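Local coordinates for protein spectinomycin phosphotransferase (Legionella pneumophila, PDB 3I1A) that probably transfers a phosphate group from a bound nucleotide to the antibiotic spectinomycin, using a kinase-like fold and metal ions, at residues L188-I199 with T275-V286; G247-N255 with D318-A326. All coordinates share one frame; numbering follows the deposited sequence. Where two conformers were deposited one is given.

In the fold
Contact 1 and contact 2 meet along helix 274-297, which packs against helix 182-198 and also touches helix 322-329 near the end of the chain. Contact 1 is the buried one: two long helices cross with a seam of leucine, isoleucine and valine side chains interrupted by a serine-glutamate bond and a threonine-histidine pair. Contact 2 is only partly buried and joins a glycine-rich loop to the start of helix 322-329 through side-chain amides, backbone carbonyls and three waters. The two meet where Ile285 touches Val322 and His282 lies against Ala326. Contact 2 comes nearer the nucleotide and magnesium sites, whereas contact 1 is away from them.

Contact 1 (L188-I199 with T275-V286); sequences LVDTSEKLSKKI and TILSYYRHERIV
Thr191 lays its methyl CG2 over one face of the His282 imidazole, 3.6 Å from the ring centroid and 11° off the normal, a CH-pi contact. The ring is fixed at its edge, where ND1 donates to Ser278 O (2.8 Å) in the ring plane. Water joins His282 NE2 to Thr191 OG1, whose other partner is Arg187 O. Threonine thus offers a methyl to the ring and a hydroxyl to the polar network.

Ser192 is the knob in a hole formed by Tyr279, His282, Glu283 and Val286, a place where a small residue lets the helices approach. With OG anti to the backbone N (chi1 171°), its hydroxyl donates to the anti lone pair of Glu283 OE1 at 2.7 Å. Ser192 O lies at the edge of the Tyr279 ring, in its plane, 3.4 Å from CD1. Leu195 sets CB against Tyr279 CB and brings CD1 3.4 Å from Tyr279 N. Toward the ends, Leu188 crosses Ile285, while Ile199 CD1 meets Tyr279 CB at 3.8 Å.

The helix segments run at 139° to each other, closest axis approach 8.4 Å. Glu283 OE1 takes both the Ser192 bond and a salt bridge from Arg151, which probably stabilises its negative charge within a largely buried interface of mixed polar and apolar groups.

Contact 2 (G247-N255 with D318-A326); sequences GGGVGNVWN and DPNNVVEIA
The side-chain amides of Asn252 and Asn321 meet with their planes 60° apart, so they are neither stacked nor coplanar. Asn321 ND2 donates to Asn252 OD1 over 2.6 Å, the acceptor lying 24° out of the donor's amide plane. Water 4 also donates to Asn252 OD1 and links it to Asp318 OD2. The carbonyl oxygen of the Asn321 amide, OD1, accepts from its neighbour Val322 N (2.7 Å) and from water 3, which in turn accepts from Gly251 N. Asparagine suits this place because one flat group gives a hydrogen to the loop and takes one from the start of the helix. A third amide, Asn255, makes a weak bond from ND2 to Asn320 O.

Beside the amides, methyl groups pack on glycine backbone and its carbonyl oxygens. Ile325 CD1, 3.6 Å from Gly249 CA, takes the space where a beta carbon would lie, so glycine suits the place; its positive phi (77°) also favours glycine. Ile325 CG2 rests 3.3 Å from Gly247 O, and Val322 CG1 touches the carbonyls of Gly248 and Gly249 as well as Val250 CG2. Water 2 bridges Gly248 O and Val322 O.

Val250 lies about 8 Å, side chain to side chain, from Asn217, a magnesium ligand in another structure of the protein; no metal is bound here. The junction couples this loop to helix 322-329 through one direct amide-to-amide hydrogen bond, bridging waters and methyls fitted against glycine.

Contact 1 (L188-I199 with T275-V286)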
loop_
_atom_site.group_PDB
_atom_site.type_symbol
_atom_site.label_atom_id
_atom_site.label_comp_id
_atom_site.label_asym_id
_atom_site.label_seq_id
_atom_site.Cartn_x
_atom_site.Cartn_y
_atom_site.Cartn_z
ATOM N N LEU A 188 19.717 3.965 9.864
ATOM C CA LEU A 188 18.274 3.847 9.640
ATOM C C LEU A 188 17.620 3.184 10.841
ATOM O O LEU A 188 16.599 3.658 11.344
ATOM C CB LEU A 188 17.984 3.022 8.368
ATOM C CG LEU A 188 18.305 3.771 7.067
ATOM C CD1 LEU A 188 18.580 2.794 5.944
ATOM C CD2 LEU A 188 17.142 4.713 6.721
ATOM N N VAL A 189 18.203 2.076 11.302
ATOM C CA VAL A 189 17.666 1.330 12.444
ATOM C C VAL A 189 17.719 2.120 13.756
ATOM O O VAL A 189 16.737 2.197 14.499
ATOM C CB VAL A 189 18.463 0.011 12.687
ATOM C CG1 VAL A 189 17.974 -0.676 13.969
ATOM C CG2 VAL A 189 18.289 -0.934 11.480
ATOM N N ASP A 190 18.883 2.690 14.030
ATOM C CA ASP A 190 19.094 3.428 15.267
ATOM C C ASP A 190 18.293 4.717 15.312
ATOM O O ASP A 190 17.907 5.182 16.409
ATOM C CB ASP A 190 20.582 3.729 15.451
ATOM C CG ASP A 190 21.431 2.452 15.580
ATOM O OD1 ASP A 190 20.875 1.368 15.835
ATOM O OD2 ASP A 190 22.668 2.563 15.450
ATOM N N THR A 191 18.034 5.305 14.141
ATOM C CA THR A 191 17.251 6.542 14.122
ATOM C C THR A 191 15.790 6.215 14.327
ATOM O O THR A 191 15.091 6.918 15.066
ATOM C CB THR A 191 17.419 7.322 12.813
ATOM O OG1 THR A 191 18.759 7.811 12.730
ATOM C CG2 THR A 191 16.450 8.510 12.780
ATOM N N SER A 192 15.321 5.147 13.684
ATOM C CA SER A 192 13.941 4.724 13.864
ATOM C C SER A 192 13.725 4.405 15.353
ATOM O O SER A 192 12.720 4.803 15.941
ATOM C CB SER A 192 13.649 3.488 13.003
ATOM O OG SER A 192 12.383 2.955 13.316
ATOM N N GLU A 193 14.676 3.690 15.959
ATOM C CA GLU A 193 14.586 3.315 17.376
ATOM C C GLU A 193 14.572 4.556 18.285
ATOM O O GLU A 193 13.724 4.663 19.166
ATOM C CB GLU A 193 15.753 2.379 17.736
ATOM C CG GLU A 193 15.733 1.737 19.141
ATOM C CD GLU A 193 14.592 0.746 19.382
ATOM O OE1 GLU A 193 14.311 -0.117 18.521
ATOM O OE2 GLU A 193 13.976 0.816 20.468
ATOM N N LYS A 194 15.502 5.483 18.064
ATOM C CA LYS A 194 15.595 6.724 18.844
ATOM C C LYS A 194 14.324 7.563 18.735
ATOM O O LYS A 194 13.829 8.114 19.729
ATOM C CB LYS A 194 16.780 7.558 18.357
ATOM C CG LYS A 194 16.989 8.897 19.064
ATOM C CD LYS A 194 17.842 9.829 18.195
ATOM C CE LYS A 194 18.551 10.917 19.008
ATOM N NZ LYS A 194 19.669 10.380 19.867
ATOM N N LEU A 195 13.806 7.677 17.519
ATOM C CA LEU A 195 12.608 8.455 17.310
ATOM C C LEU A 195 11.398 7.772 17.929
ATOM O O LEU A 195 10.504 8.456 18.432
ATOM C CB LEU A 195 12.395 8.719 15.813
ATOM C CG LEU A 195 13.467 9.597 15.154
ATOM C CD1 LEU A 195 13.101 9.865 13.689
ATOM C CD2 LEU A 195 13.596 10.921 15.912
ATOM N N SER A 196 11.352 6.440 17.926
ATOM C CA SER A 196 10.198 5.781 18.525
ATOM C C SER A 196 10.151 6.053 20.022
ATOM O O SER A 196 9.075 6.157 20.603
ATOM C CB SER A 196 10.201 4.260 18.292
ATOM O OG SER A 196 11.206 3.602 19.038
ATOM N N LYS A 197 11.322 6.165 20.636
ATOM C CA LYS A 197 11.412 6.402 22.075
ATOM C C LYS A 197 10.993 7.814 22.459
ATOM O O LYS A 197 10.499 8.038 23.560
ATOM C CB LYS A 197 12.841 6.148 22.559
ATOM C CG LYS A 197 13.228 4.686 22.657
ATOM C CD LYS A 197 14.703 4.534 23.036
ATOM C CE LYS A 197 15.065 3.080 23.282
ATOM N NZ LYS A 197 16.518 2.901 23.610
ATOM N N LYS A 198 11.180 8.755 21.543
ATOM C CA LYS A 198 10.855 10.151 21.782
ATOM C C LYS A 198 9.387 10.479 21.509
ATOM O O LYS A 198 8.865 11.503 21.974
ATOM C CB LYS A 198 11.752 11.034 20.922
ATOM N N ILE A 199 8.712 9.608 20.768
ATOM C CA ILE A 199 7.312 9.849 20.439
ATOM C C ILE A 199 6.373 9.361 21.539
ATOM O O ILE A 199 6.384 8.189 21.896
ATOM C CB ILE A 199 6.938 9.144 19.097
ATOM C CG1 ILE A 199 7.766 9.744 17.956
ATOM C CG2 ILE A 199 5.440 9.261 18.835
ATOM C CD1 ILE A 199 7.602 9.006 16.631
ATOM N N THR A 275 9.073 14.832 13.923
ATOM C CA THR A 275 9.664 13.676 14.565
ATOM C C THR A 275 8.919 12.429 14.096
ATOM O O THR A 275 9.527 11.406 13.794
ATOM C CB THR A 275 9.577 13.784 16.094
ATOM O OG1 THR A 275 10.287 14.963 16.525
ATOM C CG2 THR A 275 10.162 12.569 16.742
ATOM N N ILE A 276 7.599 12.513 14.033
ATOM C CA ILE A 276 6.852 11.357 13.579
ATOM C C ILE A 276 7.058 11.151 12.076
ATOM O O ILE A 276 7.149 10.018 11.612
ATOM C CB ILE A 276 5.343 11.476 13.883
ATOM C CG1 ILE A 276 5.131 11.662 15.393
ATOM C CG2 ILE A 276 4.627 10.172 13.446
ATOM C CD1 ILE A 276 3.655 11.883 15.781
ATOM N N LEU A 277 7.160 12.237 11.319
ATOM C CA LEU A 277 7.369 12.105 9.872
ATOM C C LEU A 277 8.734 11.438 9.602
ATOM O O LEU A 277 8.849 10.556 8.748
ATOM C CB LEU A 277 7.338 13.477 9.184
ATOM C CG LEU A 277 7.231 13.461 7.651
ATOM C CD1 LEU A 277 5.787 13.226 7.224
ATOM C CD2 LEU A 277 7.679 14.821 7.101
ATOM N N SER A 278 9.761 11.856 10.338
ATOM C CA SER A 278 11.093 11.271 10.149
ATOM C C SER A 278 11.102 9.811 10.622
ATOM O O SER A 278 11.751 8.954 10.018
ATOM C CB SER A 278 12.150 12.071 10.905
ATOM O OG SER A 278 13.448 11.532 10.651
ATOM N N TYR A 279 10.379 9.527 11.701
ATOM C CA TYR A 279 10.286 8.160 12.208
ATOM C C TYR A 279 9.737 7.219 11.122
ATOM O O TYR A 279 10.283 6.138 10.876
ATOM C CB TYR A 279 9.343 8.080 13.408
ATOM C CG TYR A 279 8.973 6.649 13.748
ATOM C CD1 TYR A 279 9.899 5.798 14.346
ATOM C CD2 TYR A 279 7.726 6.122 13.388
ATOM C CE1 TYR A 279 9.594 4.460 14.576
ATOM C CE2 TYR A 279 7.410 4.779 13.608
ATOM C CZ TYR A 279 8.356 3.957 14.206
ATOM O OH TYR A 279 8.042 2.652 14.436
ATOM N N TYR A 280 8.631 7.611 10.490
ATOM C CA TYR A 280 8.052 6.747 9.471
ATOM C C TYR A 280 8.944 6.532 8.261
ATOM O O TYR A 280 9.020 5.423 7.757
ATOM C CB TYR A 280 6.687 7.275 9.017
ATOM C CG TYR A 280 5.567 6.866 9.944
ATOM C CD1 TYR A 280 5.289 5.517 10.168
ATOM C CD2 TYR A 280 4.778 7.821 10.593
ATOM C CE1 TYR A 280 4.257 5.127 11.007
ATOM C CE2 TYR A 280 3.746 7.444 11.423
ATOM C CZ TYR A 280 3.481 6.095 11.630
ATOM O OH TYR A 280 2.421 5.685 12.417
ATOM N N ARG A 281 9.622 7.578 7.795
ATOM C CA ARG A 281 10.497 7.428 6.627
ATOM C C ARG A 281 11.653 6.492 6.934
ATOM O O ARG A 281 12.048 5.709 6.071
ATOM C CB ARG A 281 11.035 8.773 6.169
ATOM C CG ARG A 281 9.951 9.647 5.599
ATOM C CD ARG A 281 10.526 10.953 5.093
ATOM N NE ARG A 281 9.513 11.675 4.332
ATOM C CZ ARG A 281 9.624 12.941 3.955
ATOM N NH1 ARG A 281 10.706 13.646 4.266
ATOM N NH2 ARG A 281 8.638 13.507 3.263
ATOM N N HIS A 282 12.201 6.556 8.146
ATOM C CA HIS A 282 13.285 5.636 8.492
ATOM C C HIS A 282 12.732 4.234 8.727
ATOM O O HIS A 282 13.279 3.254 8.224
ATOM C CB HIS A 282 14.044 6.111 9.758
ATOM C CG HIS A 282 14.933 7.306 9.532
ATOM N ND1 HIS A 282 14.444 8.585 9.373
ATOM C CD2 HIS A 282 16.277 7.400 9.400
ATOM C CE1 HIS A 282 15.447 9.416 9.154
ATOM N NE2 HIS A 282 16.572 8.723 9.165
ATOM N N GLU A 283 11.637 4.129 9.474
ATOM C CA GLU A 283 11.050 2.829 9.786
ATOM C C GLU A 283 10.527 2.068 8.571
ATOM O O GLU A 283 10.627 0.845 8.508
ATOM C CB GLU A 283 9.927 3.003 10.819
ATOM C CG GLU A 283 9.126 1.746 11.136
ATOM C CD GLU A 283 9.921 0.609 11.774
ATOM O OE1 GLU A 283 11.007 0.849 12.350
ATOM O OE2 GLU A 283 9.434 -0.536 11.712
ATOM N N ARG A 284 9.951 2.771 7.597
ATOM C CA ARG A 284 9.471 2.049 6.423
ATOM C C ARG A 284 10.659 1.406 5.696
ATOM O O ARG A 284 10.528 0.305 5.163
ATOM C CB ARG A 284 8.742 2.978 5.461
ATOM C CG ARG A 284 7.968 2.211 4.387
ATOM C CD ARG A 284 7.198 3.182 3.474
ATOM N NE ARG A 284 6.431 2.446 2.472
ATOM C CZ ARG A 284 6.925 2.027 1.310
ATOM N NH1 ARG A 284 8.197 2.282 0.987
ATOM N NH2 ARG A 284 6.150 1.325 0.483
ATOM N N ILE A 285 11.809 2.084 5.681
ATOM C CA ILE A 285 12.997 1.511 5.015
ATOM C C ILE A 285 13.492 0.306 5.823
ATOM O O ILE A 285 13.879 -0.727 5.261
ATOM C CB ILE A 285 14.111 2.568 4.844
ATOM C CG1 ILE A 285 13.580 3.712 3.979
ATOM C CG2 ILE A 285 15.345 1.959 4.182
ATOM C CD1 ILE A 285 14.464 4.941 3.919
ATOM N N VAL A 286 13.474 0.429 7.146
ATOM C CA VAL A 286 13.869 -0.682 8.005
ATOM C C VAL A 286 13.018 -1.912 7.718
ATOM O O VAL A 286 13.541 -3.036 7.656
ATOM C CB VAL A 286 13.744 -0.301 9.495
ATOM C CG1 VAL A 286 13.894 -1.548 10.372
ATOM C CG2 VAL A 286 14.788 0.737 9.844
HETATM O O HOH W 1 19.010 9.801 10.397
#

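Contact 2 (G247-N255 with D318-A326)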
loop_
_atom_site.group_PDB
_atom_site.type_symbol
_atom_site.label_atom_id
_atom_site.label_comp_id
_atom_site.label_asym_id
_atom_site.label_seq_id
_atom_site.Cartn_x
_atom_site.Cartn_y
_atom_site.Cartn_z
ATOM N N GLY A 247 6.966 13.739 -0.979
ATOM C CA GLY A 247 8.367 14.126 -0.940
ATOM C C GLY A 247 9.214 12.980 -0.365
ATOM O O GLY A 247 10.422 13.127 -0.135
ATOM N N GLY A 248 8.588 11.828 -0.154
ATOM C CA GLY A 248 9.292 10.685 0.426
ATOM C C GLY A 248 10.227 9.937 -0.516
ATOM O O GLY A 248 11.108 9.219 -0.067
ATOM N N GLY A 249 10.011 10.082 -1.819
ATOM C CA GLY A 249 10.876 9.428 -2.795
ATOM C C GLY A 249 10.703 7.942 -3.058
ATOM O O GLY A 249 11.587 7.327 -3.678
ATOM N N VAL A 250 9.604 7.349 -2.597
ATOM C CA VAL A 250 9.376 5.925 -2.817
ATOM C C VAL A 250 9.248 5.668 -4.323
ATOM O O VAL A 250 8.350 6.224 -4.994
ATOM C CB VAL A 250 8.092 5.426 -2.103
ATOM C CG1 VAL A 250 7.850 3.944 -2.409
ATOM C CG2 VAL A 250 8.237 5.606 -0.613
ATOM N N GLY A 251 10.149 4.831 -4.837
ATOM C CA GLY A 251 10.164 4.492 -6.258
ATOM C C GLY A 251 10.894 5.513 -7.108
ATOM O O GLY A 251 10.747 5.537 -8.336
ATOM N N ASN A 252 11.686 6.354 -6.452
ATOM C CA ASN A 252 12.456 7.406 -7.091
ATOM C C ASN A 252 11.606 8.463 -7.802
ATOM O O ASN A 252 12.008 9.035 -8.818
ATOM C CB ASN A 252 13.495 6.821 -8.050
ATOM C CG ASN A 252 14.850 7.488 -7.890
ATOM O OD1 ASN A 252 15.753 6.956 -7.228
ATOM N ND2 ASN A 252 14.991 8.671 -8.461
ATOM N N VAL A 253 10.410 8.691 -7.274
ATOM C CA VAL A 253 9.508 9.719 -7.766
ATOM C C VAL A 253 8.955 10.290 -6.453
ATOM O O VAL A 253 9.201 9.702 -5.391
ATOM C CB VAL A 253 8.356 9.139 -8.657
ATOM C CG1 VAL A 253 8.947 8.547 -9.951
ATOM C CG2 VAL A 253 7.573 8.072 -7.899
ATOM N N TRP A 254 8.228 11.409 -6.528
ATOM C CA TRP A 254 7.665 12.061 -5.337
ATOM C C TRP A 254 8.818 12.500 -4.424
ATOM O O TRP A 254 8.846 12.210 -3.226
ATOM C CB TRP A 254 6.726 11.082 -4.605
ATOM C CG TRP A 254 5.420 10.820 -5.304
ATOM C CD1 TRP A 254 5.153 10.905 -6.652
ATOM C CD2 TRP A 254 4.195 10.409 -4.681
ATOM N NE1 TRP A 254 3.832 10.573 -6.890
ATOM C CE2 TRP A 254 3.225 10.269 -5.700
ATOM C CE3 TRP A 254 3.825 10.146 -3.355
ATOM C CZ2 TRP A 254 1.897 9.877 -5.431
ATOM C CZ3 TRP A 254 2.501 9.752 -3.081
ATOM C CH2 TRP A 254 1.556 9.623 -4.118
ATOM N N ASN A 255 9.765 13.225 -5.007
ATOM C CA ASN A 255 10.938 13.702 -4.286
ATOM C C ASN A 255 11.285 15.132 -4.687
ATOM O O ASN A 255 12.401 15.590 -4.467
ATOM C CB ASN A 255 12.132 12.785 -4.582
ATOM C CG ASN A 255 12.209 12.384 -6.051
ATOM O OD1 ASN A 255 11.821 13.147 -6.933
ATOM N ND2 ASN A 255 12.712 11.184 -6.316
ATOM N N ASP A 318 20.001 4.754 -3.798
ATOM C CA ASP A 318 20.390 5.606 -4.928
ATOM C C ASP A 318 20.183 7.100 -4.657
ATOM O O ASP A 318 19.462 7.493 -3.742
ATOM C CB ASP A 318 19.611 5.226 -6.190
ATOM C CG ASP A 318 20.146 3.964 -6.866
ATOM O OD1 ASP A 318 21.318 3.609 -6.650
ATOM O OD2 ASP A 318 19.391 3.347 -7.645
ATOM N N PRO A 319 20.836 7.958 -5.458
ATOM C CA PRO A 319 20.700 9.405 -5.289
ATOM C C PRO A 319 19.239 9.824 -5.309
ATOM O O PRO A 319 18.487 9.444 -6.206
ATOM C CB PRO A 319 21.464 9.967 -6.493
ATOM C CG PRO A 319 22.527 8.978 -6.700
ATOM C CD PRO A 319 21.779 7.653 -6.546
ATOM N N ASN A 320 18.843 10.611 -4.317
ATOM C CA ASN A 320 17.481 11.120 -4.224
ATOM C C ASN A 320 16.448 10.034 -3.974
ATOM O O ASN A 320 15.267 10.237 -4.262
ATOM C CB ASN A 320 17.085 11.865 -5.510
ATOM C CG ASN A 320 18.158 12.804 -6.013
ATOM O OD1 ASN A 320 18.173 13.160 -7.198
ATOM N ND2 ASN A 320 19.063 13.217 -5.124
ATOM N N ASN A 321 16.862 8.867 -3.488
ATOM C CA ASN A 321 15.866 7.829 -3.220
ATOM C C ASN A 321 15.486 7.871 -1.738
ATOM O O ASN A 321 15.837 8.832 -1.036
ATOM C CB ASN A 321 16.350 6.434 -3.653
ATOM C CG ASN A 321 15.189 5.515 -4.058
ATOM O OD1 ASN A 321 14.434 5.038 -3.215
ATOM N ND2 ASN A 321 15.033 5.284 -5.358
ATOM N N VAL A 322 14.788 6.849 -1.252
ATOM C CA VAL A 322 14.301 6.897 0.130
ATOM C C VAL A 322 15.301 7.097 1.268
ATOM O O VAL A 322 15.023 7.832 2.218
ATOM C CB VAL A 322 13.363 5.692 0.452
ATOM C CG1 VAL A 322 12.113 5.771 -0.461
ATOM C CG2 VAL A 322 14.066 4.339 0.271
ATOM N N VAL A 323 16.467 6.471 1.174
ATOM C CA VAL A 323 17.429 6.633 2.242
ATOM C C VAL A 323 17.949 8.058 2.352
ATOM O O VAL A 323 17.955 8.627 3.443
ATOM C CB VAL A 323 18.611 5.642 2.087
ATOM C CG1 VAL A 323 19.676 5.943 3.159
ATOM C CG2 VAL A 323 18.086 4.210 2.213
ATOM N N GLU A 324 18.375 8.648 1.239
ATOM C CA GLU A 324 18.911 10.006 1.276
ATOM C C GLU A 324 17.874 11.017 1.746
ATOM O O GLU A 324 18.203 11.971 2.456
ATOM C CB GLU A 324 19.467 10.407 -0.095
ATOM C CG GLU A 324 20.624 9.527 -0.553
ATOM C CD GLU A 324 21.389 10.115 -1.718
ATOM O OE1 GLU A 324 20.779 10.865 -2.506
ATOM O OE2 GLU A 324 22.600 9.815 -1.851
ATOM N N ILE A 325 16.627 10.822 1.335
ATOM C CA ILE A 325 15.539 11.701 1.760
ATOM C C ILE A 325 15.229 11.521 3.259
ATOM O O ILE A 325 14.955 12.496 3.965
ATOM C CB ILE A 325 14.277 11.435 0.913
ATOM C CG1 ILE A 325 14.513 11.934 -0.521
ATOM C CG2 ILE A 325 13.059 12.124 1.533
ATOM C CD1 ILE A 325 13.419 11.562 -1.471
ATOM N N ALA A 326 15.285 10.288 3.752
ATOM C CA ALA A 326 15.031 10.034 5.175
ATOM C C ALA A 326 16.092 10.765 6.010
ATOM O O ALA A 326 15.764 11.488 6.962
ATOM C CB ALA A 326 15.072 8.531 5.464
HETATM O O HOH W 2 12.026 8.429 2.521
HETATM O O HOH W 3 12.112 3.313 -3.349
HETATM O O HOH W 4 16.889 5.036 -8.311
#